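Local coordinates for protein phytanoyl-CoA dioxygenase (Streptomyces malaysiense, PDB 6ZYL) that hydroxylates a beta carbon in thioholgamide as the non-heme monooxygenase ThoJ, probably using iron and 2-oxoglutarate, at residues Q141-V146 / H212-A217; S101-D106 / Y236-V241. All blocks are in the same frame, centred on the assembly; numbering follows the deposited sequence.

Contact 1 of 2, residues Q141-V146 / H212-A217; sequences QHAARV and HHLAMA
Arg145 and His212 form an antiparallel hydrogen-bonded pair in the main sheet of the double-stranded beta-helix expected for this family, where strand 143-149 meets the end of strand 209-212. Arg145 N donates to His212 O at 3.0 Å, almost straight (174°), and His212 N answers with a bond to Arg145 O, also 3.0 Å. Both side chains leave the same face of the sheet, side by side. Arg145 CB lies over one face of the imidazole, 4.2 Å from the centroid of the His212 ring, and the chain runs on toward its rim, CD 3.7 Å from His212 NE2. With CG anti to the backbone N (chi1 175°), the arginine first follows the ring and then bends at chi3, which leaves the guanidinium turned 59° from the imidazole plane. Arg145 NE forms a salt bridge with Asp235, while Tyr162 at ND1 and Asp130 at NE2, the latter probably an iron ligand as the aspartate of the family's HxD motif, fix the rotation of the His212 ring. Leu214 crosses Arg145 at about a right angle: CD2 packs 3.9 Å from Arg145 CB, and CD1 comes within 3.8 Å of Ala143 CB. A type I turn from His213 to Met216 follows. A water that accepts from Leu214 N and lies 2.8 Å from Ala143 O joins the two backbones, its oxygen over the centre of the His213 ring.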
ATOM      1  N   GLN A 141       4.936  -1.915 -15.651  1.00 24.43           N
ATOM      2  CA  GLN A 141       3.690  -2.183 -16.347  1.00 26.51           C
ATOM      3  C   GLN A 141       2.705  -3.027 -15.552  1.00 25.81           C
ATOM      4  O   GLN A 141       1.528  -3.079 -15.929  1.00 23.18           O
ATOM      5  CB  GLN A 141       3.966  -2.899 -17.681  1.00 27.85           C
ATOM      6  CG  GLN A 141       4.686  -2.059 -18.717  1.00 34.94           C
ATOM      7  CD  GLN A 141       3.903  -0.824 -19.113  1.00 39.26           C
ATOM      8  OE1 GLN A 141       2.682  -0.873 -19.270  1.00 38.62           O
ATOM      9  NE2 GLN A 141       4.602   0.292 -19.273  1.00 44.11           N
ATOM     10  N   HIS A 142       3.133  -3.679 -14.469  1.00 23.69           N
ATOM     11  CA  HIS A 142       2.356  -4.769 -13.891  1.00 23.27           C
ATOM     12  C   HIS A 142       2.191  -4.640 -12.380  1.00 24.40           C
ATOM     13  O   HIS A 142       2.061  -5.648 -11.679  1.00 25.05           O
ATOM     14  CB  HIS A 142       3.001  -6.113 -14.232  1.00 23.13           C
ATOM     15  CG  HIS A 142       3.247  -6.308 -15.696  1.00 27.88           C
ATOM     16  ND1 HIS A 142       2.223  -6.377 -16.616  1.00 26.84           N
ATOM     17  CD2 HIS A 142       4.395  -6.439 -16.402  1.00 26.79           C
ATOM     18  CE1 HIS A 142       2.729  -6.548 -17.824  1.00 30.94           C
ATOM     19  NE2 HIS A 142       4.045  -6.590 -17.722  1.00 30.69           N
ATOM     20  N   ALA A 143       2.166  -3.416 -11.861  1.00 22.09           N
ATOM     21  CA  ALA A 143       1.940  -3.225 -10.438  1.00 22.97           C
ATOM     22  C   ALA A 143       1.235  -1.898 -10.203  1.00 23.91           C
ATOM     23  O   ALA A 143       1.308  -0.976 -11.018  1.00 20.06           O
ATOM     24  CB  ALA A 143       3.252  -3.273  -9.646  1.00 21.14           C
ATOM     25  N   ALA A 144       0.558  -1.815  -9.060  1.00 20.97           N
ATOM     26  CA  ALA A 144      -0.128  -0.602  -8.642  1.00 21.49           C
ATOM     27  C   ALA A 144      -0.368  -0.687  -7.144  1.00 21.67           C
ATOM     28  O   ALA A 144      -0.615  -1.772  -6.611  1.00 20.18           O
ATOM     29  CB  ALA A 144      -1.454  -0.418  -9.388  1.00 22.09           C
ATOM     30  N   ARG A 145      -0.278   0.455  -6.470  1.00 20.89           N
ATOM     31  CA  ARG A 145      -0.580   0.550  -5.049  1.00 22.07           C
ATOM     32  C   ARG A 145      -1.949   1.198  -4.881  1.00 21.99           C
ATOM     33  O   ARG A 145      -2.183   2.303  -5.385  1.00 20.39           O
ATOM     34  CB  ARG A 145       0.487   1.354  -4.306  1.00 21.26           C
ATOM     35  CG  ARG A 145       0.152   1.587  -2.841  1.00 22.33           C
ATOM     36  CD  ARG A 145       1.355   2.088  -2.057  1.00 23.08           C
ATOM     37  NE  ARG A 145       2.353   1.041  -1.858  1.00 24.28           N
ATOM     38  CZ  ARG A 145       3.414   1.161  -1.070  1.00 24.84           C
ATOM     39  NH1 ARG A 145       3.619   2.286  -0.401  1.00 24.44           N
ATOM     40  NH2 ARG A 145       4.270   0.156  -0.947  1.00 23.21           N
ATOM     41  N   VAL A 146      -2.845   0.510  -4.181  1.00 21.85           N
ATOM     42  CA  VAL A 146      -4.170   1.029  -3.861  1.00 22.42           C
ATOM     43  C   VAL A 146      -4.108   1.642  -2.470  1.00 21.81           C
ATOM     44  O   VAL A 146      -3.813   0.950  -1.489  1.00 21.67           O
ATOM     45  CB  VAL A 146      -5.240  -0.071  -3.939  1.00 21.54           C
ATOM     46  CG1 VAL A 146      -6.599   0.482  -3.531  1.00 24.37           C
ATOM     47  CG2 VAL A 146      -5.290  -0.656  -5.344  1.00 21.49           C
ATOM     48  N   HIS A 212      -1.955   4.438  -7.537  1.00 21.72           N
ATOM     49  CA  HIS A 212      -0.816   5.095  -8.156  1.00 23.32           C
ATOM     50  C   HIS A 212       0.273   4.090  -8.506  1.00 22.16           C
ATOM     51  O   HIS A 212       0.367   3.006  -7.922  1.00 22.04           O
ATOM     52  CB  HIS A 212      -0.255   6.230  -7.257  1.00 21.19           C
ATOM     53  CG  HIS A 212       0.342   5.769  -5.962  1.00 23.51           C
ATOM     54  ND1 HIS A 212      -0.252   6.012  -4.742  1.00 23.22           N
ATOM     55  CD2 HIS A 212       1.506   5.132  -5.693  1.00 23.27           C
ATOM     56  CE1 HIS A 212       0.508   5.520  -3.779  1.00 25.02           C
ATOM     57  NE2 HIS A 212       1.579   4.978  -4.330  1.00 23.03           N
ATOM     58  N   HIS A 213       1.055   4.468  -9.515  1.00 22.51           N
ATOM     59  CA  HIS A 213       2.216   3.710  -9.957  1.00 23.82           C
ATOM     60  C   HIS A 213       3.281   3.706  -8.869  1.00 22.35           C
ATOM     61  O   HIS A 213       3.456   4.691  -8.147  1.00 23.93           O
ATOM     62  CB  HIS A 213       2.753   4.349 -11.242  1.00 25.65           C
ATOM     63  CG  HIS A 213       3.629   3.459 -12.064  1.00 23.89           C
ATOM     64  ND1 HIS A 213       4.983   3.348 -11.845  1.00 24.25           N
ATOM     65  CD2 HIS A 213       3.356   2.677 -13.136  1.00 24.74           C
ATOM     66  CE1 HIS A 213       5.505   2.514 -12.727  1.00 27.02           C
ATOM     67  NE2 HIS A 213       4.537   2.094 -13.522  1.00 27.33           N
ATOM     68  N   LEU A 214       3.990   2.583  -8.741  1.00 21.26           N
ATOM     69  CA  LEU A 214       5.031   2.494  -7.724  1.00 22.30           C
ATOM     70  C   LEU A 214       6.207   3.422  -8.006  1.00 22.89           C
ATOM     71  O   LEU A 214       7.039   3.624  -7.114  1.00 22.13           O
ATOM     72  CB  LEU A 214       5.526   1.054  -7.597  1.00 21.74           C
ATOM     73  CG  LEU A 214       4.514   0.053  -7.032  1.00 22.82           C
ATOM     74  CD1 LEU A 214       5.131  -1.340  -6.950  1.00 23.09           C
ATOM     75  CD2 LEU A 214       3.999   0.488  -5.669  1.00 24.04           C
ATOM     76  N   ALA A 215       6.298   3.980  -9.213  1.00 23.68           N
ATOM     77  CA  ALA A 215       7.289   4.996  -9.541  1.00 24.93           C
ATOM     78  C   ALA A 215       6.715   6.407  -9.464  1.00 26.15           C
ATOM     79  O   ALA A 215       7.399   7.370  -9.828  1.00 26.71           O
ATOM     80  CB  ALA A 215       7.866   4.743 -10.936  1.00 28.20           C
ATOM     81  N   MET A 216       5.470   6.549  -9.014  1.00 26.08           N
ATOM     82  CA  MET A 216       4.888   7.866  -8.807  1.00 27.51           C
ATOM     83  C   MET A 216       5.616   8.564  -7.665  1.00 24.30           C
ATOM     84  O   MET A 216       5.701   8.029  -6.554  1.00 26.16           O
ATOM     85  CB  MET A 216       3.396   7.745  -8.499  1.00 23.70           C
ATOM     86  CG  MET A 216       2.753   9.016  -7.961  1.00 26.06           C
ATOM     87  SD  MET A 216       2.929  10.444  -9.047  1.00 27.65           S
ATOM     88  CE  MET A 216       2.414   9.748 -10.616  1.00 24.87           C
ATOM     89  N   ALA A 217       6.156   9.748  -7.940  1.00 23.99           N
ATOM     90  CA  ALA A 217       6.743  10.572  -6.895  1.00 26.82           C
ATOM     91  C   ALA A 217       5.627  11.211  -6.082  1.00 25.15           C
ATOM     92  O   ALA A 217       4.683  11.774  -6.647  1.00 25.38           O
ATOM     93  CB  ALA A 217       7.649  11.645  -7.496  1.00 29.76           C
TER
HETATM   94  O   HOH W   1       3.693   0.348 -10.554  1.00 22.55           O

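Contact 2 of 2, residues S101-D106 / Y236-V241; sequences SLLGPD and YITPRV
The C-terminal end of helix 93-103 and the loop that leads from it into strand 107-117 pack here, through Leu103 and Asp106, on the end of strand 229-237 and the turn that follows it. No hydrogen bond crosses the interface, which is held by methyl and methylene groups set against backbone oxygens. Thr238 makes the central contact. Its CG2, beside the backbone N and anti to the carbonyl carbon, lies 3.5 Å from Leu103 O and 3.5 Å from Asp106 O, with Leu103 CB at 3.7 Å. Asp106 O also receives a CA-H...O contact from Thr238 CA at 3.4 Å. Alongside, Asp106 CB lies 3.6 Å from Pro239 CD, and Leu103 reaches back along the strand to bring CD1 within 3.8 Å of Tyr236 O. The other branch of Thr238 serves its own segment: OG1 accepts from Arg240 N at 3.1 Å, an ST turn within the type I turn that Val241 N closes onto Thr238 O. A glycine in place of Thr238 would probably open a gap against Leu103 and Asp106 and leave Arg240 N without its hydroxyl acceptor. Gly104 ends the helix with a positive phi of 105°, where a beta carbon would be jammed against the preceding carbonyl oxygen. Around the contact, Arg33 of helix 28-35 meets Leu103, Leu108 of strand 107-117 lies against Pro239 and bonds through its backbone to Ile237, and the Tyr236 side chain packs on Ile95, Leu96 and Val99 of helix 93-103, its OH bonded to Val90 O.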
ATOM      1  N   SER A 101      -8.843  -3.818 -14.204  1.00 27.56           N
ATOM      2  CA  SER A 101      -8.950  -2.951 -15.371  1.00 29.99           C
ATOM      3  C   SER A 101      -7.637  -2.247 -15.683  1.00 30.06           C
ATOM      4  O   SER A 101      -7.455  -1.766 -16.807  1.00 30.10           O
ATOM      5  CB  SER A 101     -10.066  -1.923 -15.162  1.00 28.24           C
ATOM      6  OG  SER A 101      -9.630  -0.833 -14.370  1.00 37.23           O
ATOM      7  N   LEU A 102      -6.717  -2.186 -14.724  1.00 28.58           N
ATOM      8  CA  LEU A 102      -5.409  -1.581 -14.940  1.00 27.31           C
ATOM      9  C   LEU A 102      -4.327  -2.601 -15.261  1.00 28.05           C
ATOM     10  O   LEU A 102      -3.465  -2.337 -16.106  1.00 27.98           O
ATOM     11  CB  LEU A 102      -4.983  -0.790 -13.701  1.00 27.94           C
ATOM     12  CG  LEU A 102      -5.882   0.333 -13.190  1.00 31.05           C
ATOM     13  CD1 LEU A 102      -5.197   1.036 -12.012  1.00 30.70           C
ATOM     14  CD2 LEU A 102      -6.209   1.323 -14.279  1.00 31.16           C
ATOM     15  N   LEU A 103      -4.350  -3.761 -14.602  1.00 27.76           N
ATOM     16  CA  LEU A 103      -3.247  -4.706 -14.667  1.00 29.21           C
ATOM     17  C   LEU A 103      -3.592  -6.034 -15.325  1.00 26.72           C
ATOM     18  O   LEU A 103      -2.678  -6.828 -15.580  1.00 27.78           O
ATOM     19  CB  LEU A 103      -2.717  -4.998 -13.252  1.00 25.42           C
ATOM     20  CG  LEU A 103      -2.283  -3.806 -12.398  1.00 25.06           C
ATOM     21  CD1 LEU A 103      -1.737  -4.291 -11.057  1.00 26.31           C
ATOM     22  CD2 LEU A 103      -1.255  -2.965 -13.126  1.00 26.07           C
ATOM     23  N   GLY A 104      -4.862  -6.307 -15.599  1.00 27.91           N
ATOM     24  CA  GLY A 104      -5.254  -7.571 -16.171  1.00 27.15           C
ATOM     25  C   GLY A 104      -5.922  -8.474 -15.155  1.00 30.21           C
ATOM     26  O   GLY A 104      -6.096  -8.114 -13.987  1.00 28.94           O
ATOM     27  N   PRO A 105      -6.304  -9.680 -15.585  1.00 28.96           N
ATOM     28  CA  PRO A 105      -7.099 -10.565 -14.722  1.00 29.31           C
ATOM     29  C   PRO A 105      -6.316 -11.421 -13.739  1.00 29.29           C
ATOM     30  O   PRO A 105      -6.950 -12.113 -12.928  1.00 30.61           O
ATOM     31  CB  PRO A 105      -7.825 -11.455 -15.749  1.00 29.24           C
ATOM     32  CG  PRO A 105      -6.829 -11.584 -16.873  1.00 30.00           C
ATOM     33  CD  PRO A 105      -6.106 -10.243 -16.936  1.00 32.28           C
ATOM     34  N   ASP A 106      -4.986 -11.400 -13.771  1.00 28.77           N
ATOM     35  CA  ASP A 106      -4.158 -12.189 -12.864  1.00 28.34           C
ATOM     36  C   ASP A 106      -3.533 -11.246 -11.845  1.00 25.26           C
ATOM     37  O   ASP A 106      -2.684 -10.418 -12.194  1.00 22.29           O
ATOM     38  CB  ASP A 106      -3.086 -12.958 -13.630  1.00 29.67           C
ATOM     39  CG  ASP A 106      -3.671 -13.857 -14.702  1.00 31.50           C
ATOM     40  OD1 ASP A 106      -4.692 -14.521 -14.429  1.00 31.32           O
ATOM     41  OD2 ASP A 106      -3.110 -13.898 -15.815  1.00 40.28           O
ATOM     42  N   TYR A 236      -0.681  -4.361  -5.387  1.00 19.57           N
ATOM     43  CA  TYR A 236      -1.149  -5.399  -6.291  1.00 18.86           C
ATOM     44  C   TYR A 236      -0.131  -5.591  -7.406  1.00 21.42           C
ATOM     45  O   TYR A 236       0.421  -4.620  -7.932  1.00 20.58           O
ATOM     46  CB  TYR A 236      -2.515  -5.042  -6.881  1.00 19.93           C
ATOM     47  CG  TYR A 236      -3.648  -5.125  -5.880  1.00 19.00           C
ATOM     48  CD1 TYR A 236      -4.301  -6.327  -5.639  1.00 19.51           C
ATOM     49  CD2 TYR A 236      -4.060  -4.003  -5.174  1.00 19.69           C
ATOM     50  CE1 TYR A 236      -5.338  -6.408  -4.721  1.00 18.73           C
ATOM     51  CE2 TYR A 236      -5.094  -4.073  -4.255  1.00 19.17           C
ATOM     52  CZ  TYR A 236      -5.729  -5.278  -4.034  1.00 18.60           C
ATOM     53  OH  TYR A 236      -6.757  -5.351  -3.122  1.00 22.55           O
ATOM     54  N   ILE A 237       0.122  -6.852  -7.753  1.00 22.79           N
ATOM     55  CA  ILE A 237       1.040  -7.208  -8.825  1.00 22.75           C
ATOM     56  C   ILE A 237       0.393  -8.299  -9.665  1.00 23.77           C
ATOM     57  O   ILE A 237      -0.562  -8.954  -9.244  1.00 22.91           O
ATOM     58  CB  ILE A 237       2.411  -7.696  -8.298  1.00 21.81           C
ATOM     59  CG1 ILE A 237       2.238  -8.977  -7.475  1.00 22.51           C
ATOM     60  CG2 ILE A 237       3.089  -6.621  -7.470  1.00 22.05           C
ATOM     61  CD1 ILE A 237       3.550  -9.632  -7.059  1.00 23.32           C
ATOM     62  N   THR A 238       0.928  -8.490 -10.860  1.00 24.26           N
ATOM     63  CA  THR A 238       0.621  -9.641 -11.691  1.00 25.48           C
ATOM     64  C   THR A 238       1.772 -10.633 -11.641  1.00 27.11           C
ATOM     65  O   THR A 238       2.863 -10.321 -11.150  1.00 24.00           O
ATOM     66  CB  THR A 238       0.370  -9.208 -13.137  1.00 25.09           C
ATOM     67  OG1 THR A 238       1.625  -9.058 -13.811  1.00 22.03           O
ATOM     68  CG2 THR A 238      -0.406  -7.903 -13.187  1.00 24.93           C
ATOM     69  N   PRO A 239       1.570 -11.851 -12.153  1.00 26.62           N
ATOM     70  CA  PRO A 239       2.674 -12.828 -12.181  1.00 25.02           C
ATOM     71  C   PRO A 239       3.829 -12.426 -13.088  1.00 26.97           C
ATOM     72  O   PRO A 239       4.844 -13.134 -13.115  1.00 29.51           O
ATOM     73  CB  PRO A 239       2.002 -14.118 -12.680  1.00 31.35           C
ATOM     74  CG  PRO A 239       0.518 -13.903 -12.476  1.00 30.94           C
ATOM     75  CD  PRO A 239       0.302 -12.420 -12.641  1.00 26.69           C
ATOM     76  N   ARG A 240       3.710 -11.328 -13.836  1.00 26.76           N
ATOM     77  CA  ARG A 240       4.825 -10.831 -14.631  1.00 28.86           C
ATOM     78  C   ARG A 240       5.796  -9.991 -13.813  1.00 33.49           C
ATOM     79  O   ARG A 240       6.875  -9.657 -14.311  1.00 34.83           O
ATOM     80  CB  ARG A 240       4.305 -10.014 -15.818  1.00 30.57           C
ATOM     81  CG  ARG A 240       3.566 -10.847 -16.858  1.00 34.77           C
ATOM     82  CD  ARG A 240       3.387 -10.090 -18.173  1.00 50.92           C
ATOM     83  NE  ARG A 240       4.663  -9.678 -18.756  1.00 60.04           N
ATOM     84  CZ  ARG A 240       5.253 -10.283 -19.782  1.00 62.17           C
ATOM     85  NH1 ARG A 240       4.687 -11.336 -20.357  1.00 67.08           N
ATOM     86  NH2 ARG A 240       6.413  -9.830 -20.236  1.00 57.13           N
ATOM     87  N   VAL A 241       5.438  -9.633 -12.583  1.00 29.48           N
ATOM     88  CA  VAL A 241       6.379  -9.005 -11.664  1.00 26.41           C
ATOM     89  C   VAL A 241       7.236 -10.095 -11.037  1.00 26.91           C
ATOM     90  O   VAL A 241       6.736 -11.167 -10.678  1.00 27.96           O
ATOM     91  CB  VAL A 241       5.635  -8.191 -10.592  1.00 27.36           C
ATOM     92  CG1 VAL A 241       6.627  -7.554  -9.626  1.00 26.50           C
ATOM     93  CG2 VAL A 241       4.755  -7.130 -11.241  1.00 25.97           C
TER

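The centres of contacts 1 and 2 lie about 11 Å apart, joined by the neighbouring strands 143-149 and 229-237. Backbone bonds probably tie the two directly: Ala144 O to Tyr236 N at 2.9 Å and His142 O to Thr238 N at 3.2 Å. Contact 1 reaches the probable iron site through His212, which bonds Asp130 and whose ring meets that of His218, probably the motif's second histidine; contact 2 joins that site through the shared strands. The side chain of Arg145 lies about 5 Å from a bound tartrate, probably from the crystallisation liquor, which may mark a pocket. The contact centres are about 10 Å (contact 1) and 15 Å (contact 2) from the centre of the chain.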